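Local atomic coordinates of hemolysin activator protein CdiB (Acinetobacter baumannii ACICU, PDB entry 6WIL), a protein that probably secretes a partner toxin protein of contact-dependent growth inhibition across the outer membrane, as a two-partner transporter of the Omp85 superfamily. Residues 461-473 with 511-523. Numbering follows the deposited sequence.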
ATOM      1  N   TYR A 461      -6.037  15.680   9.955  1.00 57.24           N
ATOM      2  CA  TYR A 461      -5.306  14.454   9.677  1.00 57.26           C
ATOM      3  C   TYR A 461      -5.447  13.415  10.771  1.00 53.14           C
ATOM      4  O   TYR A 461      -5.088  12.252  10.559  1.00 57.60           O
ATOM      5  CB  TYR A 461      -3.816  14.749   9.476  1.00 47.28           C
ATOM      6  CG  TYR A 461      -3.518  15.736   8.382  1.00 62.90           C
ATOM      7  CD1 TYR A 461      -3.697  15.398   7.044  1.00 62.66           C
ATOM      8  CD2 TYR A 461      -3.027  17.002   8.679  1.00 61.00           C
ATOM      9  CE1 TYR A 461      -3.410  16.302   6.035  1.00 62.75           C
ATOM     10  CE2 TYR A 461      -2.735  17.911   7.673  1.00 68.61           C
ATOM     11  CZ  TYR A 461      -2.929  17.559   6.354  1.00 69.80           C
ATOM     12  OH  TYR A 461      -2.640  18.463   5.350  1.00 78.91           O
ATOM     13  N   SER A 462      -5.935  13.802  11.925  1.00 51.73           N
ATOM     14  CA  SER A 462      -5.998  12.865  13.033  1.00 63.48           C
ATOM     15  C   SER A 462      -7.399  12.659  13.565  1.00 49.40           C
ATOM     16  O   SER A 462      -7.876  11.532  13.554  1.00 61.67           O
ATOM     17  CB  SER A 462      -5.064  13.333  14.177  1.00 50.72           C
ATOM     18  OG  SER A 462      -5.125  14.718  14.389  1.00 65.95           O
ATOM     19  N   VAL A 463      -8.072  13.724  14.019  1.00 52.10           N
ATOM     20  CA  VAL A 463      -9.486  13.645  14.378  1.00 46.56           C
ATOM     21  C   VAL A 463     -10.265  14.788  13.735  1.00 47.80           C
ATOM     22  O   VAL A 463     -10.151  15.939  14.163  1.00 42.80           O
ATOM     23  CB  VAL A 463      -9.678  13.665  15.904  1.00 52.10           C
ATOM     24  CG1 VAL A 463     -11.143  13.452  16.250  1.00 46.16           C
ATOM     25  CG2 VAL A 463      -8.782  12.628  16.558  1.00 36.80           C
ATOM     26  N   ARG A 464     -11.073  14.487  12.717  1.00 51.27           N
ATOM     27  CA  ARG A 464     -11.778  15.548  12.005  1.00 60.08           C
ATOM     28  C   ARG A 464     -12.855  16.183  12.887  1.00 59.57           C
ATOM     29  O   ARG A 464     -13.326  15.598  13.866  1.00 68.12           O
ATOM     30  CB  ARG A 464     -12.395  15.016  10.712  1.00 51.62           C
ATOM     31  CG  ARG A 464     -11.412  14.939   9.555  1.00 49.39           C
ATOM     32  CD  ARG A 464     -11.998  14.168   8.394  1.00 40.33           C
ATOM     33  NE  ARG A 464     -12.169  12.760   8.733  1.00 43.98           N
ATOM     34  CZ  ARG A 464     -12.705  11.851   7.925  1.00 62.18           C
ATOM     35  NH1 ARG A 464     -12.814  10.594   8.327  1.00 58.63           N
ATOM     36  NH2 ARG A 464     -13.133  12.198   6.717  1.00 68.06           N
ATOM     37  N   GLY A 465     -13.241  17.404  12.524  1.00 57.72           N
ATOM     38  CA  GLY A 465     -14.135  18.198  13.336  1.00 54.23           C
ATOM     39  C   GLY A 465     -13.438  19.119  14.314  1.00 46.95           C
ATOM     40  O   GLY A 465     -14.113  19.875  15.021  1.00 62.32           O
ATOM     41  N   PHE A 466     -12.112  19.076  14.384  1.00 45.61           N
ATOM     42  CA  PHE A 466     -11.328  19.929  15.267  1.00 44.54           C
ATOM     43  C   PHE A 466     -10.378  20.778  14.434  1.00 63.09           C
ATOM     44  O   PHE A 466      -9.833  20.306  13.426  1.00 49.57           O
ATOM     45  CB  PHE A 466     -10.549  19.098  16.294  1.00 47.71           C
ATOM     46  CG  PHE A 466     -11.408  18.520  17.385  1.00 57.19           C
ATOM     47  CD1 PHE A 466     -11.729  19.274  18.504  1.00 50.34           C
ATOM     48  CD2 PHE A 466     -11.896  17.227  17.292  1.00 41.97           C
ATOM     49  CE1 PHE A 466     -12.520  18.748  19.509  1.00 53.32           C
ATOM     50  CE2 PHE A 466     -12.685  16.696  18.292  1.00 59.72           C
ATOM     51  CZ  PHE A 466     -12.997  17.457  19.403  1.00 67.36           C
ATOM     52  N   ASP A 467     -10.184  22.031  14.865  1.00 53.33           N
ATOM     53  CA  ASP A 467      -9.424  22.986  14.064  1.00 60.49           C
ATOM     54  C   ASP A 467      -7.931  22.682  14.093  1.00 58.72           C
ATOM     55  O   ASP A 467      -7.204  23.009  13.143  1.00 71.55           O
ATOM     56  CB  ASP A 467      -9.673  24.412  14.560  1.00 76.06           C
ATOM     57  CG  ASP A 467      -9.565  24.540  16.066  1.00 78.51           C
ATOM     58  OD1 ASP A 467      -8.550  24.070  16.650  1.00 88.10           O
ATOM     59  OD2 ASP A 467     -10.498  25.123  16.671  1.00 88.05           O
ATOM     60  N   GLY A 468      -7.456  22.073  15.180  1.00 68.03           N
ATOM     61  CA  GLY A 468      -6.045  21.806  15.335  1.00 67.40           C
ATOM     62  C   GLY A 468      -5.204  22.904  15.940  1.00 69.81           C
ATOM     63  O   GLY A 468      -3.966  22.798  15.903  1.00 68.31           O
ATOM     64  N   GLU A 469      -5.819  23.953  16.489  1.00 71.38           N
ATOM     65  CA  GLU A 469      -5.014  24.943  17.197  1.00 84.47           C
ATOM     66  C   GLU A 469      -4.441  24.364  18.478  1.00 75.33           C
ATOM     67  O   GLU A 469      -3.349  24.747  18.914  1.00 75.11           O
ATOM     68  CB  GLU A 469      -5.835  26.186  17.515  1.00 93.41           C
ATOM     69  CG  GLU A 469      -6.882  25.996  18.593  1.00107.71           C
ATOM     70  CD  GLU A 469      -7.717  27.234  18.775  1.00110.58           C
ATOM     71  OE1 GLU A 469      -7.208  28.189  19.390  1.00106.97           O
ATOM     72  OE2 GLU A 469      -8.863  27.253  18.271  1.00110.68           O
ATOM     73  N   LEU A 470      -5.168  23.454  19.099  1.00 73.98           N
ATOM     74  CA  LEU A 470      -4.697  22.767  20.286  1.00 78.68           C
ATOM     75  C   LEU A 470      -4.870  21.285  20.039  1.00 71.54           C
ATOM     76  O   LEU A 470      -5.956  20.848  19.650  1.00 71.95           O
ATOM     77  CB  LEU A 470      -5.461  23.187  21.553  1.00 78.19           C
ATOM     78  CG  LEU A 470      -5.369  24.658  21.950  1.00 91.22           C
ATOM     79  CD1 LEU A 470      -6.361  24.969  23.048  1.00 77.88           C
ATOM     80  CD2 LEU A 470      -3.956  25.054  22.374  1.00102.73           C
HETATM   81  N   MSE A 471      -3.793  20.529  20.222  1.00 64.84           N
HETATM   82  CA  MSE A 471      -3.847  19.086  20.013  1.00 69.92           C
HETATM   83  C   MSE A 471      -3.461  18.342  21.284  1.00 60.60           C
HETATM   84  O   MSE A 471      -2.619  18.807  22.048  1.00 59.20           O
HETATM   85  CB  MSE A 471      -2.931  18.670  18.862  1.00 56.70           C
HETATM   86  CG  MSE A 471      -3.329  19.277  17.529  1.00 78.08           C
HETATM   87 SE   MSE A 471      -2.055  18.853  16.101  1.00 82.67          SE
HETATM   88  CE  MSE A 471      -2.761  17.107  15.553  1.00 45.02           C
ATOM     89  N   LEU A 472      -4.117  17.212  21.525  1.00 69.77           N
ATOM     90  CA  LEU A 472      -3.696  16.296  22.572  1.00 62.01           C
ATOM     91  C   LEU A 472      -2.552  15.438  22.044  1.00 60.58           C
ATOM     92  O   LEU A 472      -2.454  15.184  20.845  1.00 61.59           O
ATOM     93  CB  LEU A 472      -4.864  15.415  23.024  1.00 52.32           C
ATOM     94  CG  LEU A 472      -6.164  16.158  23.344  1.00 68.46           C
ATOM     95  CD1 LEU A 472      -7.278  15.177  23.628  1.00 60.12           C
ATOM     96  CD2 LEU A 472      -5.989  17.118  24.522  1.00 71.73           C
ATOM     97  N   SER A 473      -1.670  15.008  22.947  1.00 58.96           N
ATOM     98  CA  SER A 473      -0.487  14.252  22.549  1.00 53.51           C
ATOM     99  C   SER A 473      -0.083  13.310  23.670  1.00 67.52           C
ATOM    100  O   SER A 473      -0.287  13.605  24.849  1.00 69.77           O
ATOM    101  CB  SER A 473       0.678  15.170  22.168  1.00 44.02           C
ATOM    102  OG  SER A 473       1.444  15.540  23.309  1.00 73.76           O
ATOM    103  N   PRO A 511      -4.142  12.454  32.494  1.00100.41           N
ATOM    104  CA  PRO A 511      -5.486  11.865  32.444  1.00 94.15           C
ATOM    105  C   PRO A 511      -6.580  12.922  32.400  1.00 98.63           C
ATOM    106  O   PRO A 511      -6.396  14.072  32.807  1.00 93.15           O
ATOM    107  CB  PRO A 511      -5.563  11.041  33.734  1.00 92.03           C
ATOM    108  CG  PRO A 511      -4.143  10.737  34.070  1.00 98.64           C
ATOM    109  CD  PRO A 511      -3.356  11.940  33.632  1.00 93.14           C
ATOM    110  N   GLY A 512      -7.742  12.505  31.899  1.00 90.68           N
ATOM    111  CA  GLY A 512      -8.847  13.407  31.663  1.00 94.95           C
ATOM    112  C   GLY A 512      -8.758  14.198  30.376  1.00 85.78           C
ATOM    113  O   GLY A 512      -9.761  14.799  29.965  1.00 83.94           O
ATOM    114  N   GLN A 513      -7.593  14.224  29.726  1.00 77.39           N
ATOM    115  CA  GLN A 513      -7.393  14.900  28.451  1.00 84.64           C
ATOM    116  C   GLN A 513      -6.928  13.929  27.375  1.00 81.30           C
ATOM    117  O   GLN A 513      -6.091  14.272  26.542  1.00 77.06           O
ATOM    118  CB  GLN A 513      -6.392  16.046  28.600  1.00 88.81           C
ATOM    119  CG  GLN A 513      -6.748  17.035  29.689  1.00 92.55           C
ATOM    120  CD  GLN A 513      -6.368  18.451  29.324  1.00 82.04           C
ATOM    121  OE1 GLN A 513      -5.594  18.676  28.395  1.00 84.20           O
ATOM    122  NE2 GLN A 513      -6.924  19.419  30.043  1.00 79.16           N
ATOM    123  N   ARG A 514      -7.469  12.719  27.377  1.00 78.75           N
ATOM    124  CA  ARG A 514      -6.930  11.638  26.572  1.00 69.80           C
ATOM    125  C   ARG A 514      -7.840  11.220  25.425  1.00 58.28           C
ATOM    126  O   ARG A 514      -7.539  10.234  24.743  1.00 72.70           O
ATOM    127  CB  ARG A 514      -6.642  10.427  27.465  1.00 66.14           C
ATOM    128  CG  ARG A 514      -6.048  10.777  28.824  1.00 77.46           C
ATOM    129  CD  ARG A 514      -5.775   9.521  29.641  1.00 82.17           C
ATOM    130  NE  ARG A 514      -6.989   8.740  29.868  1.00100.10           N
ATOM    131  CZ  ARG A 514      -7.047   7.642  30.616  1.00 92.81           C
ATOM    132  NH1 ARG A 514      -8.196   6.997  30.760  1.00 74.63           N
ATOM    133  NH2 ARG A 514      -5.956   7.190  31.221  1.00 86.36           N
ATOM    134  N   TYR A 515      -8.939  11.931  25.188  1.00 47.26           N
ATOM    135  CA  TYR A 515      -9.939  11.463  24.241  1.00 47.24           C
ATOM    136  C   TYR A 515     -10.523  12.617  23.440  1.00 58.31           C
ATOM    137  O   TYR A 515     -10.789  13.694  23.981  1.00 57.88           O
ATOM    138  CB  TYR A 515     -11.066  10.714  24.957  1.00 42.34           C
ATOM    139  CG  TYR A 515     -12.076  10.108  24.015  1.00 51.88           C
ATOM    140  CD1 TYR A 515     -11.810   8.915  23.364  1.00 54.85           C
ATOM    141  CD2 TYR A 515     -13.297  10.728  23.776  1.00 54.40           C
ATOM    142  CE1 TYR A 515     -12.726   8.347  22.503  1.00 55.50           C
ATOM    143  CE2 TYR A 515     -14.223  10.168  22.910  1.00 49.96           C
ATOM    144  CZ  TYR A 515     -13.930   8.976  22.276  1.00 53.84           C
ATOM    145  OH  TYR A 515     -14.839   8.405  21.414  1.00 48.99           O
ATOM    146  N   LEU A 516     -10.727  12.374  22.147  1.00 59.32           N
ATOM    147  CA  LEU A 516     -11.374  13.319  21.250  1.00 52.53           C
ATOM    148  C   LEU A 516     -12.413  12.587  20.415  1.00 44.72           C
ATOM    149  O   LEU A 516     -12.195  11.448  19.995  1.00 54.51           O
ATOM    150  CB  LEU A 516     -10.365  14.010  20.324  1.00 53.33           C
ATOM    151  CG  LEU A 516      -9.491  15.107  20.933  1.00 50.29           C
ATOM    152  CD1 LEU A 516      -8.498  15.639  19.912  1.00 47.83           C
ATOM    153  CD2 LEU A 516     -10.343  16.232  21.494  1.00 47.45           C
ATOM    154  N   LEU A 517     -13.544  13.249  20.185  1.00 53.58           N
ATOM    155  CA  LEU A 517     -14.597  12.725  19.322  1.00 49.32           C
ATOM    156  C   LEU A 517     -15.118  13.869  18.471  1.00 61.99           C
ATOM    157  O   LEU A 517     -15.681  14.832  19.000  1.00 54.26           O
ATOM    158  CB  LEU A 517     -15.734  12.100  20.136  1.00 58.82           C
ATOM    159  CG  LEU A 517     -16.960  11.659  19.327  1.00 58.45           C
ATOM    160  CD1 LEU A 517     -16.686  10.381  18.559  1.00 44.97           C
ATOM    161  CD2 LEU A 517     -18.185  11.506  20.215  1.00 55.39           C
ATOM    162  N   GLY A 518     -14.919  13.769  17.160  1.00 50.51           N
ATOM    163  CA  GLY A 518     -15.411  14.773  16.239  1.00 51.94           C
ATOM    164  C   GLY A 518     -16.290  14.170  15.165  1.00 62.53           C
ATOM    165  O   GLY A 518     -16.264  12.955  14.943  1.00 64.58           O
ATOM    166  N   SER A 519     -17.082  15.003  14.495  1.00 51.46           N
ATOM    167  CA  SER A 519     -17.945  14.536  13.424  1.00 59.07           C
ATOM    168  C   SER A 519     -17.902  15.534  12.277  1.00 63.70           C
ATOM    169  O   SER A 519     -17.720  16.736  12.486  1.00 59.33           O
ATOM    170  CB  SER A 519     -19.388  14.334  13.900  1.00 65.97           C
ATOM    171  OG  SER A 519     -20.140  13.616  12.936  1.00 67.77           O
ATOM    172  N   VAL A 520     -18.073  15.020  11.062  1.00 62.15           N
ATOM    173  CA  VAL A 520     -17.933  15.808   9.842  1.00 56.83           C
ATOM    174  C   VAL A 520     -19.029  15.408   8.866  1.00 53.39           C
ATOM    175  O   VAL A 520     -19.349  14.223   8.724  1.00 52.08           O
ATOM    176  CB  VAL A 520     -16.532  15.619   9.218  1.00 53.09           C
ATOM    177  CG1 VAL A 520     -16.549  15.908   7.725  1.00 61.85           C
ATOM    178  CG2 VAL A 520     -15.526  16.515   9.913  1.00 57.61           C
ATOM    179  N   LEU A 521     -19.615  16.404   8.202  1.00 66.09           N
ATOM    180  CA  LEU A 521     -20.577  16.192   7.127  1.00 58.34           C
ATOM    181  C   LEU A 521     -20.165  17.050   5.940  1.00 57.86           C
ATOM    182  O   LEU A 521     -19.902  18.247   6.102  1.00 59.70           O
ATOM    183  CB  LEU A 521     -21.998  16.546   7.578  1.00 66.12           C
ATOM    184  CG  LEU A 521     -23.125  16.328   6.566  1.00 75.22           C
ATOM    185  CD1 LEU A 521     -23.352  14.846   6.313  1.00 60.59           C
ATOM    186  CD2 LEU A 521     -24.405  17.003   7.033  1.00 77.51           C
ATOM    187  N   GLY A 522     -20.099  16.446   4.757  1.00 50.07           N
ATOM    188  CA  GLY A 522     -19.643  17.180   3.601  1.00 49.70           C
ATOM    189  C   GLY A 522     -20.002  16.501   2.297  1.00 58.80           C
ATOM    190  O   GLY A 522     -20.747  15.520   2.268  1.00 60.57           O
ATOM    191  N   LEU A 523     -19.452  17.046   1.210  1.00 61.30           N
ATOM    192  CA  LEU A 523     -19.719  16.544  -0.131  1.00 61.11           C
ATOM    193  C   LEU A 523     -18.464  16.676  -0.984  1.00 47.78           C
ATOM    194  O   LEU A 523     -17.575  17.483  -0.698  1.00 61.35           O
ATOM    195  CB  LEU A 523     -20.883  17.290  -0.796  1.00 73.56           C
ATOM    196  CG  LEU A 523     -20.594  18.695  -1.333  1.00 72.72           C
ATOM    197  CD1 LEU A 523     -21.697  19.126  -2.283  1.00 63.26           C
ATOM    198  CD2 LEU A 523     -20.432  19.713  -0.208  1.00 61.17           C
TER
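G465 and G518 bring two backbones almost into touch, with their CA atoms 4.7 Å apart, yet no hydrogen bond crosses the contact. G465 is the third residue of a type II beta turn running from V463 to F466. The turn meets the strand through a CA-H...O contact, from G518 CA to R464 O at 3.3 Å. With no side chain on either glycine, the turn lies directly on the barrel strand.

V520 CG2 packs beside the turn, 3.6 Å from R464 CB. The charged end of R464 turns to the barrel wall and makes salt bridges with D500 and E483. On the other flank, the F466 ring lies obliquely across L516. L516 CD2 sits over one ring face, 4.0 Å from the centroid and 28° off the normal, a CH-pi contact. The ring edge comes near G518 N.

L516 also reaches L472, and the two leucines meet tip to tip, with L472 CD1 3.5 Å from L516 CG. The L472 CG lies anti to its carbonyl carbon (chi1 -49°), and its branch ends against the backbone of Q513, with CD1 3.3 Å from Q513 O. I457 touches both leucines.

The turn V463-F466 and L472 thus pack on the inner side of strand 515-526 of the 16-stranded barrel. The V463-R464-G465-F466 sequence matches the VRGF/Y motif at the tip of the inward-folded sixth extracellular loop, a hallmark of Omp85 and two-partner secretion transporters.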